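Local coordinates for nitrogen regulatory protein P-II (Thiomonas intermedia, PDB 5D4N) that binds adenine nucleotides in a trimeric PII-like fold and probably acts as a bicarbonate-responsive regulatory protein associated with carboxysomes, at residues D26-D29 and G35-I38; A19-A24 and A62-I67; L12-E17 and E80-F85; D29-K34 and G76-G81. One frame throughout, in Å; residues are numbered along the deposited sequence.

All four contacts lie on one side of the sheet, where helices 21-31 and 72-88 cover its strands, the ferredoxin-like plan of PII proteins. Contacts 1, 2 and 4 share helix 21-31, and contacts 3 and 4 share helix 72-88. Contact 3 is wholly buried, two aliphatic chains against two phenylalanine rings, while contact 2 mixes buried isoleucines with a lysine at the exposed rim. Contact 4 joins the two helices to each other and sits farther from the chain centre than the other three. Contact 1 alone adds polar chemistry, a carboxylate, a water and AMP, beside a subunit interface. Leu28 meets residues of the other three contacts.

Contact 1 (D26-D29 and G35-I38); sequences DLLD and GYTI. With AMP (adenosine monophosphate), chain F.
The ring of Tyr36 meets helix 21-31 at its edge, where Asp29 OD1 lies near the ring plane, 3.7 Å from Tyr36 CE2. Ring and carboxylate are turned only 26° apart. Leu28 comes in obliquely, its CD1 4.0 Å from Tyr36 CD2 and almost as near to the CB and CG of the tyrosine, so the methyl meets the ring near its CB end, while the carboxylate lies at the edge by CE2. With chi1 at 55°, Tyr36 CG stands between its own backbone N and carbonyl carbon, and the ring reaches across to the helix.

At the phenol end a water, also in the ring plane, links the two segments: it lies 2.5 Å from Tyr36 OH and gives a hydrogen to Asp29 OD2, likewise at 2.5 Å. Lys45 of the second subunit packs on Tyr36 and makes a long, weak ion pair with Asp29.

The other side of strand 36-46 serves the nucleotide. Thr37 OG1 donates to N3 of AMP over 2.9 Å and accepts from its ribose O2' over 2.7 Å, one hydroxyl thus reading base and sugar together. Residues 36-38 also pair with a strand of the second subunit. The chemistry is therefore divided: between these two segments the tie is apolar packing and a bridging water, whereas the Thr37 hydroxyl bonds directly to AMP.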
loop_
_atom_site.group_PDB
_atom_site.type_symbol
_atom_site.label_atom_id
_atom_site.label_comp_id
_atom_site.label_asym_id
_atom_site.label_seq_id
_atom_site.Cartn_x
_atom_site.Cartn_y
_atom_site.Cartn_z
ATOM N N ASP A 26 17.415 9.548 3.122
ATOM C CA ASP A 26 18.087 10.834 3.294
ATOM C C ASP A 26 17.282 11.968 2.639
ATOM O O ASP A 26 17.184 13.037 3.236
ATOM C CB ASP A 26 19.490 10.817 2.708
ATOM C CG ASP A 26 20.545 10.123 3.541
ATOM O OD1 ASP A 26 20.252 9.775 4.724
ATOM O OD2 ASP A 26 21.657 9.932 3.026
ATOM N N LEU A 27 16.702 11.738 1.435
ATOM C CA LEU A 27 15.839 12.758 0.808
ATOM C C LEU A 27 14.637 13.043 1.688
ATOM O O LEU A 27 14.237 14.204 1.851
ATOM C CB LEU A 27 15.326 12.298 -0.561
ATOM C CG LEU A 27 16.306 12.428 -1.727
ATOM C CD1 LEU A 27 15.618 12.016 -3.019
ATOM C CD2 LEU A 27 16.884 13.833 -1.830
ATOM N N LEU A 28 14.029 11.987 2.232
ATOM C CA LEU A 28 12.857 12.185 3.099
ATOM C C LEU A 28 13.237 12.964 4.346
ATOM O O LEU A 28 12.560 13.926 4.669
ATOM C CB LEU A 28 12.201 10.853 3.479
ATOM C CG LEU A 28 11.678 10.004 2.313
ATOM C CD1 LEU A 28 11.270 8.642 2.812
ATOM C CD2 LEU A 28 10.518 10.680 1.605
ATOM N N ASP A 29 14.326 12.563 5.031
ATOM C CA ASP A 29 14.777 13.261 6.253
ATOM C C ASP A 29 15.043 14.722 5.987
ATOM O O ASP A 29 14.580 15.588 6.750
ATOM C CB ASP A 29 16.010 12.575 6.879
ATOM C CG ASP A 29 15.745 11.179 7.406
ATOM O OD1 ASP A 29 14.548 10.808 7.548
ATOM O OD2 ASP A 29 16.732 10.424 7.608
ATOM N N GLY A 35 8.257 10.681 9.282
ATOM C CA GLY A 35 8.343 9.251 9.483
ATOM C C GLY A 35 8.158 8.520 8.173
ATOM O O GLY A 35 7.830 9.127 7.149
ATOM N N TYR A 36 8.440 7.216 8.198
ATOM C CA TYR A 36 8.257 6.399 7.017
ATOM C C TYR A 36 8.228 4.950 7.433
ATOM O O TYR A 36 8.696 4.607 8.517
ATOM C CB TYR A 36 9.336 6.666 5.927
ATOM C CG TYR A 36 10.763 6.526 6.404
ATOM C CD1 TYR A 36 11.332 5.272 6.610
ATOM C CD2 TYR A 36 11.553 7.647 6.631
ATOM C CE1 TYR A 36 12.663 5.143 7.024
ATOM C CE2 TYR A 36 12.884 7.534 7.033
ATOM C CZ TYR A 36 13.425 6.279 7.248
ATOM O OH TYR A 36 14.734 6.154 7.642
ATOM N N THR A 37 7.612 4.107 6.588
ATOM C CA THR A 37 7.531 2.675 6.840
ATOM C C THR A 37 8.100 1.943 5.639
ATOM O O THR A 37 7.810 2.338 4.524
ATOM C CB THR A 37 6.054 2.298 7.061
ATOM O OG1 THR A 37 5.589 2.977 8.241
ATOM C CG2 THR A 37 5.872 0.785 7.252
ATOM N N ILE A 38 8.903 0.910 5.860
ATOM C CA ILE A 38 9.553 0.204 4.749
ATOM C C ILE A 38 9.076 -1.226 4.694
ATOM O O ILE A 38 9.130 -1.953 5.698
ATOM C CB ILE A 38 11.088 0.290 4.869
ATOM C CG1 ILE A 38 11.562 1.773 4.989
ATOM C CG2 ILE A 38 11.736 -0.402 3.639
ATOM C CD1 ILE A 38 13.037 1.986 5.084
HETATM P P AMP F . 5.477 7.015 15.727
HETATM O O1P AMP F . 5.895 8.427 15.340
HETATM O O2P AMP F . 6.376 6.514 16.842
HETATM O O3P AMP F . 4.022 6.863 16.006
HETATM O "O5'" AMP F . 5.867 6.077 14.475
HETATM C "C5'" AMP F . 5.662 4.648 14.571
HETATM C "C4'" AMP F . 5.749 4.059 13.185
HETATM O "O4'" AMP F . 4.677 4.566 12.374
HETATM C "C3'" AMP F . 7.009 4.439 12.415
HETATM O "O3'" AMP F . 8.134 3.668 12.816
HETATM C "C2'" AMP F . 6.562 4.160 10.974
HETATM O "O2'" AMP F . 6.610 2.758 10.736
HETATM C "C1'" AMP F . 5.100 4.654 11.019
HETATM N N9 AMP F . 4.972 6.049 10.605
HETATM C C8 AMP F . 5.024 7.171 11.397
HETATM N N7 AMP F . 4.956 8.297 10.730
HETATM C C5 AMP F . 4.880 7.888 9.406
HETATM C C6 AMP F . 4.799 8.603 8.195
HETATM N N6 AMP F . 4.792 9.948 8.131
HETATM N N1 AMP F . 4.704 7.885 7.049
HETATM C C2 AMP F . 4.711 6.546 7.114
HETATM N N3 AMP F . 4.823 5.762 8.195
HETATM C C4 AMP F . 4.881 6.503 9.317
HETATM O O HOH W 1 16.282 8.058 8.139
#

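Contact 2 (A19-A24 and A62-I67); sequences AHKEFA and ALIMII
Lys21 lays the aliphatic start of its side chain across the end of Ile64, the two chains meeting at about a right angle. Its CB is 3.7 Å from Ile64 CD1 and its CG 3.8 Å from the same methyl; CD is a little farther off. Beyond that the lysine bends at chi3 (86°), and the chain leads away from the strand, carrying its ammonium group off the apolar patch. Ile64 presents the methyl through a first torsion of 62°, which lodges CG1 between the backbone N and the carbonyl carbon.

One helical turn on, Ala24 points its CB at Ile66 and stops 3.6 Å from Ile66 CD1, a contact between two methyls. This is the packing of the first helix of a ferredoxin-like PII fold onto the sheet: helix 21-31 follows strand 7-17 and lies over strand 63-70, which is hydrogen-bonded to both 7-17 and 36-46. Ile64 and Ile66 face the helix, whereas Met65 between them points to the other side of the sheet, where it packs on Ile67 of the third subunit.

Leu16 extends the apolar layer, touching both Ala24 and Ile64, and Ile38 packs on Lys21. His20 occupies the N-cap position, and its backbone O takes a hydrogen bond from Ala24 N at 3.2 Å, closing the first turn of the helix.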
loop_
_atom_site.group_PDB
_atom_site.type_symbol
_atom_site.label_atom_id
_atom_site.label_comp_id
_atom_site.label_asym_id
_atom_site.label_seq_id
_atom_site.Cartn_x
_atom_site.Cartn_y
_atom_site.Cartn_z
ATOM N N ALA A 19 19.467 -1.374 -2.300
ATOM C CA ALA A 19 20.810 -0.749 -2.218
ATOM C C ALA A 19 20.738 0.783 -2.189
ATOM O O ALA A 19 21.690 1.430 -1.747
ATOM C CB ALA A 19 21.675 -1.199 -3.376
ATOM N N HIS A 20 19.618 1.354 -2.649
ATOM C CA HIS A 20 19.421 2.801 -2.662
ATOM C C HIS A 20 18.564 3.316 -1.500
ATOM O O HIS A 20 18.110 4.471 -1.528
ATOM C CB HIS A 20 18.837 3.210 -4.017
ATOM C CG HIS A 20 19.736 2.863 -5.146
ATOM N ND1 HIS A 20 20.979 3.473 -5.288
ATOM C CD2 HIS A 20 19.574 1.949 -6.130
ATOM C CE1 HIS A 20 21.513 2.929 -6.373
ATOM N NE2 HIS A 20 20.702 2.009 -6.914
ATOM N N LYS A 21 18.326 2.459 -0.467
ATOM C CA LYS A 21 17.485 2.843 0.673
ATOM C C LYS A 21 17.972 4.133 1.339
ATOM O O LYS A 21 17.163 5.049 1.563
ATOM C CB LYS A 21 17.425 1.713 1.706
ATOM C CG LYS A 21 16.571 2.042 2.963
ATOM C CD LYS A 21 16.461 0.839 3.903
ATOM C CE LYS A 21 17.597 0.720 4.868
ATOM N NZ LYS A 21 17.398 -0.446 5.773
ATOM N N GLU A 22 19.272 4.217 1.626
ATOM C CA GLU A 22 19.814 5.390 2.312
ATOM C C GLU A 22 19.639 6.681 1.499
ATOM O O GLU A 22 19.296 7.705 2.080
ATOM C CB GLU A 22 21.259 5.144 2.764
ATOM C CG GLU A 22 21.825 6.250 3.625
ATOM C CD GLU A 22 23.319 6.146 3.831
ATOM O OE1 GLU A 22 24.070 6.599 2.936
ATOM O OE2 GLU A 22 23.739 5.605 4.879
ATOM N N PHE A 23 19.804 6.627 0.157
ATOM C CA PHE A 23 19.604 7.794 -0.699
ATOM C C PHE A 23 18.163 8.295 -0.520
ATOM O O PHE A 23 17.923 9.499 -0.325
ATOM C CB PHE A 23 19.829 7.408 -2.160
ATOM C CG PHE A 23 19.484 8.494 -3.143
ATOM C CD1 PHE A 23 18.191 8.622 -3.640
ATOM C CD2 PHE A 23 20.458 9.381 -3.599
ATOM C CE1 PHE A 23 17.855 9.665 -4.502
ATOM C CE2 PHE A 23 20.126 10.403 -4.507
ATOM C CZ PHE A 23 18.813 10.552 -4.926
ATOM N N ALA A 24 17.218 7.363 -0.600
ATOM C CA ALA A 24 15.803 7.724 -0.480
ATOM C C ALA A 24 15.441 8.249 0.903
ATOM O O ALA A 24 14.784 9.290 1.000
ATOM C CB ALA A 24 14.953 6.531 -0.818
ATOM N N ALA A 62 17.304 -6.576 -2.114
ATOM C CA ALA A 62 15.974 -6.789 -2.672
ATOM C C ALA A 62 15.184 -5.474 -2.799
ATOM O O ALA A 62 15.495 -4.492 -2.090
ATOM C CB ALA A 62 15.195 -7.791 -1.814
ATOM N N LEU A 63 14.195 -5.449 -3.712
ATOM C CA LEU A 63 13.319 -4.281 -3.855
ATOM C C LEU A 63 12.649 -3.992 -2.536
ATOM O O LEU A 63 12.333 -4.910 -1.774
ATOM C CB LEU A 63 12.182 -4.482 -4.882
ATOM C CG LEU A 63 12.498 -4.437 -6.357
ATOM C CD1 LEU A 63 11.234 -4.766 -7.141
ATOM C CD2 LEU A 63 13.011 -3.071 -6.800
ATOM N N ILE A 64 12.429 -2.711 -2.268
ATOM C CA ILE A 64 11.703 -2.289 -1.074
ATOM C C ILE A 64 10.654 -1.266 -1.482
ATOM O O ILE A 64 10.738 -0.672 -2.568
ATOM C CB ILE A 64 12.648 -1.675 0.017
ATOM C CG1 ILE A 64 13.359 -0.384 -0.520
ATOM C CG2 ILE A 64 13.638 -2.694 0.541
ATOM C CD1 ILE A 64 14.133 0.394 0.530
ATOM N N MET A 65 9.671 -1.049 -0.610
ATOM C CA MET A 65 8.693 0.005 -0.816
ATOM C C MET A 65 8.716 0.868 0.410
ATOM O O MET A 65 8.500 0.366 1.528
ATOM C CB MET A 65 7.270 -0.543 -1.043
ATOM C CG MET A 65 6.269 0.571 -1.193
ATOM S SD MET A 65 4.621 0.002 -1.712
ATOM C CE MET A 65 4.135 -1.016 -0.271
ATOM N N ILE A 66 9.001 2.156 0.216
ATOM C CA ILE A 66 9.016 3.095 1.339
ATOM C C ILE A 66 7.676 3.811 1.287
ATOM O O ILE A 66 7.328 4.399 0.248
ATOM C CB ILE A 66 10.185 4.098 1.200
ATOM C CG1 ILE A 66 11.520 3.348 1.201
ATOM C CG2 ILE A 66 10.101 5.112 2.363
ATOM C CD1 ILE A 66 12.751 4.254 0.815
ATOM N N ILE A 67 6.927 3.766 2.402
ATOM C CA ILE A 67 5.624 4.407 2.485
ATOM C C ILE A 67 5.858 5.648 3.319
ATOM O O ILE A 67 6.327 5.544 4.460
ATOM C CB ILE A 67 4.593 3.479 3.198
ATOM C CG1 ILE A 67 4.375 2.179 2.415
ATOM C CG2 ILE A 67 3.271 4.232 3.426
ATOM C CD1 ILE A 67 3.613 1.113 3.274
#

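Contact 3 (L12-E17 and E80-F85); sequences LEIILE and EGFQPF
Ile14 sets its CD1 against the far end of the Phe82 ring, 3.9 Å from Phe82 CZ and equally close to CE2, while its other branch, CG2, comes 4.1 Å from Phe82 CE1. Both branches come from the same side of the ring plane, and the two side chains run at about a right angle. The neighbouring pair is built likewise: Leu16 CD1 touches Phe85 at CE2, 3.8 Å away, and at CZ, again with the chains nearly perpendicular. The CD1 methyls of Ile14 and Leu16 approach their rings obliquely.

The two phenylalanines, three residues apart on the helix, reach the strand with different first torsions. Phe82 holds its CG anti to the carbonyl carbon (chi1 -80°), whereas Phe85 turns its CG anti to the backbone N (chi1 178°).

Further out, helix 21-31 closes one flank: Ala24 touches Leu16 and Phe82, and Leu27 packs on Phe82. Phe85 has aromatic company of its own, stacked with Phe23 and His89 and meeting His20 edge-to-face. On the reverse of the strand Ile15 lines the ADP pocket, and Glu13 forms a salt bridge with Lys11 of the third subunit. Strand 7-17 therefore serves the core with one face and the nucleotide site and trimer with the other, as expected of the ferredoxin-like subunit of a trimeric PII protein.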
loop_
_atom_site.group_PDB
_atom_site.type_symbol
_atom_site.label_atom_id
_atom_site.label_comp_id
_atom_site.label_asym_id
_atom_site.label_seq_id
_atom_site.Cartn_x
_atom_site.Cartn_y
_atom_site.Cartn_z
ATOM N N LEU A 12 3.147 8.823 -0.150
ATOM C CA LEU A 12 3.973 8.299 -1.241
ATOM C C LEU A 12 4.240 6.830 -1.026
ATOM O O LEU A 12 4.459 6.386 0.099
ATOM C CB LEU A 12 5.342 9.006 -1.253
ATOM C CG LEU A 12 5.333 10.540 -1.356
ATOM C CD1 LEU A 12 6.765 11.067 -1.477
ATOM C CD2 LEU A 12 4.511 11.005 -2.503
ATOM N N GLU A 13 4.279 6.079 -2.129
ATOM C CA GLU A 13 4.791 4.706 -2.130
ATOM C C GLU A 13 5.989 4.783 -3.085
ATOM O O GLU A 13 5.807 5.129 -4.258
ATOM C CB GLU A 13 3.780 3.688 -2.673
ATOM C CG GLU A 13 2.686 3.465 -1.634
ATOM C CD GLU A 13 1.600 2.482 -2.036
ATOM O OE1 GLU A 13 1.528 2.100 -3.224
ATOM O OE2 GLU A 13 0.791 2.123 -1.153
ATOM N N ILE A 14 7.206 4.582 -2.562
ATOM C CA ILE A 14 8.440 4.736 -3.358
ATOM C C ILE A 14 9.037 3.351 -3.478
ATOM O O ILE A 14 9.440 2.783 -2.463
ATOM C CB ILE A 14 9.402 5.676 -2.633
ATOM C CG1 ILE A 14 8.745 7.048 -2.379
ATOM C CG2 ILE A 14 10.723 5.811 -3.446
ATOM C CD1 ILE A 14 9.448 7.846 -1.212
ATOM N N ILE A 15 9.060 2.795 -4.694
ATOM C CA ILE A 15 9.533 1.418 -4.885
ATOM C C ILE A 15 10.863 1.480 -5.576
ATOM O O ILE A 15 10.972 2.075 -6.639
ATOM C CB ILE A 15 8.507 0.565 -5.671
ATOM C CG1 ILE A 15 7.136 0.541 -4.909
ATOM C CG2 ILE A 15 9.091 -0.852 -5.891
ATOM C CD1 ILE A 15 5.907 0.017 -5.738
ATOM N N LEU A 16 11.888 0.917 -4.945
ATOM C CA LEU A 16 13.241 0.997 -5.491
ATOM C C LEU A 16 14.115 -0.119 -4.968
ATOM O O LEU A 16 13.732 -0.825 -4.041
ATOM C CB LEU A 16 13.872 2.400 -5.216
ATOM C CG LEU A 16 14.403 2.685 -3.793
ATOM C CD1 LEU A 16 15.077 4.065 -3.761
ATOM C CD2 LEU A 16 13.304 2.662 -2.734
ATOM N N GLU A 17 15.298 -0.298 -5.562
ATOM C CA GLU A 17 16.196 -1.350 -5.088
ATOM C C GLU A 17 16.695 -1.018 -3.695
ATOM O O GLU A 17 16.999 0.141 -3.395
ATOM C CB GLU A 17 17.386 -1.498 -6.042
ATOM C CG GLU A 17 16.966 -2.041 -7.404
ATOM C CD GLU A 17 18.014 -1.742 -8.467
ATOM O OE1 GLU A 17 18.156 -0.555 -8.838
ATOM O OE2 GLU A 17 18.751 -2.669 -8.869
ATOM N N GLU A 80 11.114 16.317 -7.075
ATOM C CA GLU A 80 12.247 17.006 -7.709
ATOM C C GLU A 80 13.545 16.301 -7.334
ATOM O O GLU A 80 14.408 16.118 -8.203
ATOM C CB GLU A 80 12.271 18.477 -7.293
ATOM C CG GLU A 80 11.286 19.336 -8.069
ATOM C CD GLU A 80 11.017 20.713 -7.488
ATOM O OE1 GLU A 80 11.974 21.360 -7.002
ATOM O OE2 GLU A 80 9.843 21.147 -7.526
ATOM N N GLY A 81 13.625 15.838 -6.078
ATOM C CA GLY A 81 14.776 15.109 -5.563
ATOM C C GLY A 81 14.877 13.717 -6.136
ATOM O O GLY A 81 15.973 13.236 -6.404
ATOM N N PHE A 82 13.725 13.042 -6.296
ATOM C CA PHE A 82 13.669 11.684 -6.828
ATOM C C PHE A 82 13.851 11.631 -8.351
ATOM O O PHE A 82 14.288 10.602 -8.860
ATOM C CB PHE A 82 12.415 10.920 -6.346
ATOM C CG PHE A 82 12.550 10.361 -4.946
ATOM C CD1 PHE A 82 13.366 9.264 -4.688
ATOM C CD2 PHE A 82 11.887 10.945 -3.877
ATOM C CE1 PHE A 82 13.507 8.763 -3.390
ATOM C CE2 PHE A 82 12.046 10.454 -2.567
ATOM C CZ PHE A 82 12.835 9.348 -2.332
ATOM N N GLN A 83 13.554 12.721 -9.063
ATOM C CA GLN A 83 13.653 12.776 -10.533
ATOM C C GLN A 83 14.989 12.305 -11.166
ATOM O O GLN A 83 14.954 11.351 -11.960
ATOM C CB GLN A 83 13.185 14.136 -11.070
ATOM C CG GLN A 83 13.250 14.225 -12.599
ATOM C CD GLN A 83 12.975 15.604 -13.136
ATOM O OE1 GLN A 83 12.811 16.597 -12.397
ATOM N NE2 GLN A 83 12.918 15.696 -14.454
ATOM N N PRO A 84 16.169 12.897 -10.834
ATOM C CA PRO A 84 17.415 12.406 -11.441
ATOM C C PRO A 84 17.666 10.955 -11.064
ATOM O O PRO A 84 18.173 10.197 -11.880
ATOM C CB PRO A 84 18.490 13.325 -10.857
ATOM C CG PRO A 84 17.765 14.534 -10.441
ATOM C CD PRO A 84 16.458 14.034 -9.935
ATOM N N PHE A 85 17.248 10.550 -9.853
ATOM C CA PHE A 85 17.430 9.170 -9.429
ATOM C C PHE A 85 16.634 8.228 -10.326
ATOM O O PHE A 85 17.214 7.265 -10.832
ATOM C CB PHE A 85 17.046 8.993 -7.948
ATOM C CG PHE A 85 17.169 7.562 -7.495
ATOM C CD1 PHE A 85 18.407 7.028 -7.132
ATOM C CD2 PHE A 85 16.070 6.722 -7.514
ATOM C CE1 PHE A 85 18.510 5.690 -6.737
ATOM C CE2 PHE A 85 16.186 5.385 -7.151
ATOM C CZ PHE A 85 17.406 4.876 -6.781
#

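Contact 4 (D29-K34 and G76-G81); sequences DRAGVK and GPLLEG
Leu78 meets residues 29-34 with the end of its side chain, although its CB sets off to one side of them. CG, placed anti to the carbonyl carbon (chi1 -80°), is the first atom to close in, 4.0 Å from Ala31 CB. There the chain forks. CD2 presses on Ala31, 3.6 Å from the same CB, and CD1 goes to Val33, where it lies 3.8 Å from Val33 CG2. One leucine thus spans two residues on either side of a glycine, and its chain crosses that of Val33 obliquely.

The backbone of the first segment brings these two partners together. After the last turn of the helix, Gly32 adopts a positive phi (95°) in a Schellman motif, with its N bonded to Asp29 O over 3.1 Å; a positive phi is one that glycine readily adopts. The turn redirects the chain so that Val33, already beyond the helix, faces the same leucine as Ala31.

Behind the pair, Leu28 touches both Val33 and Leu78, and Val70 of strand 63-70 does the same, joining this corner of the two helices to the sheet. The side chain of Val33 comes within about 5 Å of the bound AMP. The two segments themselves meet through apolar carbon atoms alone, so the contact is apolar packing, with the Leu78 methyls of helix 72-88 set against Ala31 and Val33.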
loop_
_atom_site.group_PDB
_atom_site.type_symbol
_atom_site.label_atom_id
_atom_site.label_comp_id
_atom_site.label_asym_id
_atom_site.label_seq_id
_atom_site.Cartn_x
_atom_site.Cartn_y
_atom_site.Cartn_z
ATOM N N ASP A 29 14.326 12.563 5.031
ATOM C CA ASP A 29 14.777 13.261 6.253
ATOM C C ASP A 29 15.043 14.722 5.987
ATOM O O ASP A 29 14.580 15.588 6.750
ATOM C CB ASP A 29 16.010 12.575 6.879
ATOM C CG ASP A 29 15.745 11.179 7.406
ATOM O OD1 ASP A 29 14.548 10.808 7.548
ATOM O OD2 ASP A 29 16.732 10.424 7.608
ATOM N N ARG A 30 15.756 15.007 4.884
ATOM C CA ARG A 30 16.126 16.367 4.505
ATOM C C ARG A 30 14.909 17.262 4.235
ATOM O O ARG A 30 14.878 18.406 4.673
ATOM C CB ARG A 30 17.085 16.358 3.309
ATOM C CG ARG A 30 17.421 17.754 2.749
ATOM C CD ARG A 30 18.145 18.685 3.735
ATOM N NE ARG A 30 19.375 18.105 4.285
ATOM C CZ ARG A 30 20.520 17.997 3.615
ATOM N NH1 ARG A 30 20.602 18.411 2.358
ATOM N NH2 ARG A 30 21.584 17.450 4.189
ATOM N N ALA A 31 13.907 16.727 3.541
ATOM C CA ALA A 31 12.690 17.465 3.218
ATOM C C ALA A 31 11.817 17.753 4.440
ATOM O O ALA A 31 10.909 18.587 4.362
ATOM C CB ALA A 31 11.903 16.699 2.184
ATOM N N GLY A 32 12.112 17.122 5.571
ATOM C CA GLY A 32 11.326 17.342 6.785
ATOM C C GLY A 32 10.225 16.316 7.009
ATOM O O GLY A 32 9.340 16.521 7.846
ATOM N N VAL A 33 10.275 15.187 6.278
ATOM C CA VAL A 33 9.309 14.090 6.440
ATOM C C VAL A 33 9.501 13.528 7.833
ATOM O O VAL A 33 10.645 13.296 8.263
ATOM C CB VAL A 33 9.488 12.996 5.344
ATOM C CG1 VAL A 33 8.614 11.771 5.610
ATOM C CG2 VAL A 33 9.229 13.568 3.950
ATOM N N LYS A 34 8.399 13.385 8.568
ATOM C CA LYS A 34 8.470 12.999 9.968
ATOM C C LYS A 34 8.602 11.516 10.254
ATOM O O LYS A 34 9.032 11.136 11.337
ATOM C CB LYS A 34 7.362 13.693 10.793
ATOM C CG LYS A 34 7.539 15.199 10.850
ATOM C CD LYS A 34 7.439 15.707 12.275
ATOM C CE LYS A 34 7.162 17.182 12.288
ATOM N NZ LYS A 34 8.417 17.969 12.171
ATOM N N GLY A 76 6.174 18.197 -4.153
ATOM C CA GLY A 76 6.972 18.810 -5.215
ATOM C C GLY A 76 8.465 18.721 -4.958
ATOM O O GLY A 76 9.182 18.114 -5.761
ATOM N N PRO A 77 8.953 19.223 -3.791
ATOM C CA PRO A 77 10.400 19.134 -3.494
ATOM C C PRO A 77 10.942 17.702 -3.461
ATOM O O PRO A 77 12.051 17.443 -3.962
ATOM C CB PRO A 77 10.520 19.827 -2.135
ATOM C CG PRO A 77 9.348 20.791 -2.096
ATOM C CD PRO A 77 8.243 20.005 -2.751
ATOM N N LEU A 78 10.125 16.752 -2.950
ATOM C CA LEU A 78 10.508 15.352 -2.897
ATOM C C LEU A 78 10.630 14.762 -4.280
ATOM O O LEU A 78 11.640 14.123 -4.571
ATOM C CB LEU A 78 9.530 14.511 -2.047
ATOM C CG LEU A 78 9.772 14.623 -0.538
ATOM C CD1 LEU A 78 8.670 13.958 0.239
ATOM C CD2 LEU A 78 11.142 14.102 -0.149
ATOM N N LEU A 79 9.626 14.992 -5.138
ATOM C CA LEU A 79 9.635 14.460 -6.503
ATOM C C LEU A 79 10.783 15.045 -7.315
ATOM O O LEU A 79 11.387 14.315 -8.093
ATOM C CB LEU A 79 8.305 14.669 -7.212
ATOM C CG LEU A 79 7.133 13.876 -6.635
ATOM C CD1 LEU A 79 5.890 14.153 -7.420
ATOM C CD2 LEU A 79 7.413 12.375 -6.606
ATOM N N GLU A 80 11.114 16.317 -7.075
ATOM C CA GLU A 80 12.247 17.006 -7.709
ATOM C C GLU A 80 13.545 16.301 -7.334
ATOM O O GLU A 80 14.408 16.118 -8.203
ATOM C CB GLU A 80 12.271 18.477 -7.293
ATOM C CG GLU A 80 11.286 19.336 -8.069
ATOM C CD GLU A 80 11.017 20.713 -7.488
ATOM O OE1 GLU A 80 11.974 21.360 -7.002
ATOM O OE2 GLU A 80 9.843 21.147 -7.526
ATOM N N GLY A 81 13.625 15.838 -6.078
ATOM C CA GLY A 81 14.776 15.109 -5.563
ATOM C C GLY A 81 14.877 13.717 -6.136
ATOM O O GLY A 81 15.973 13.236 -6.404
#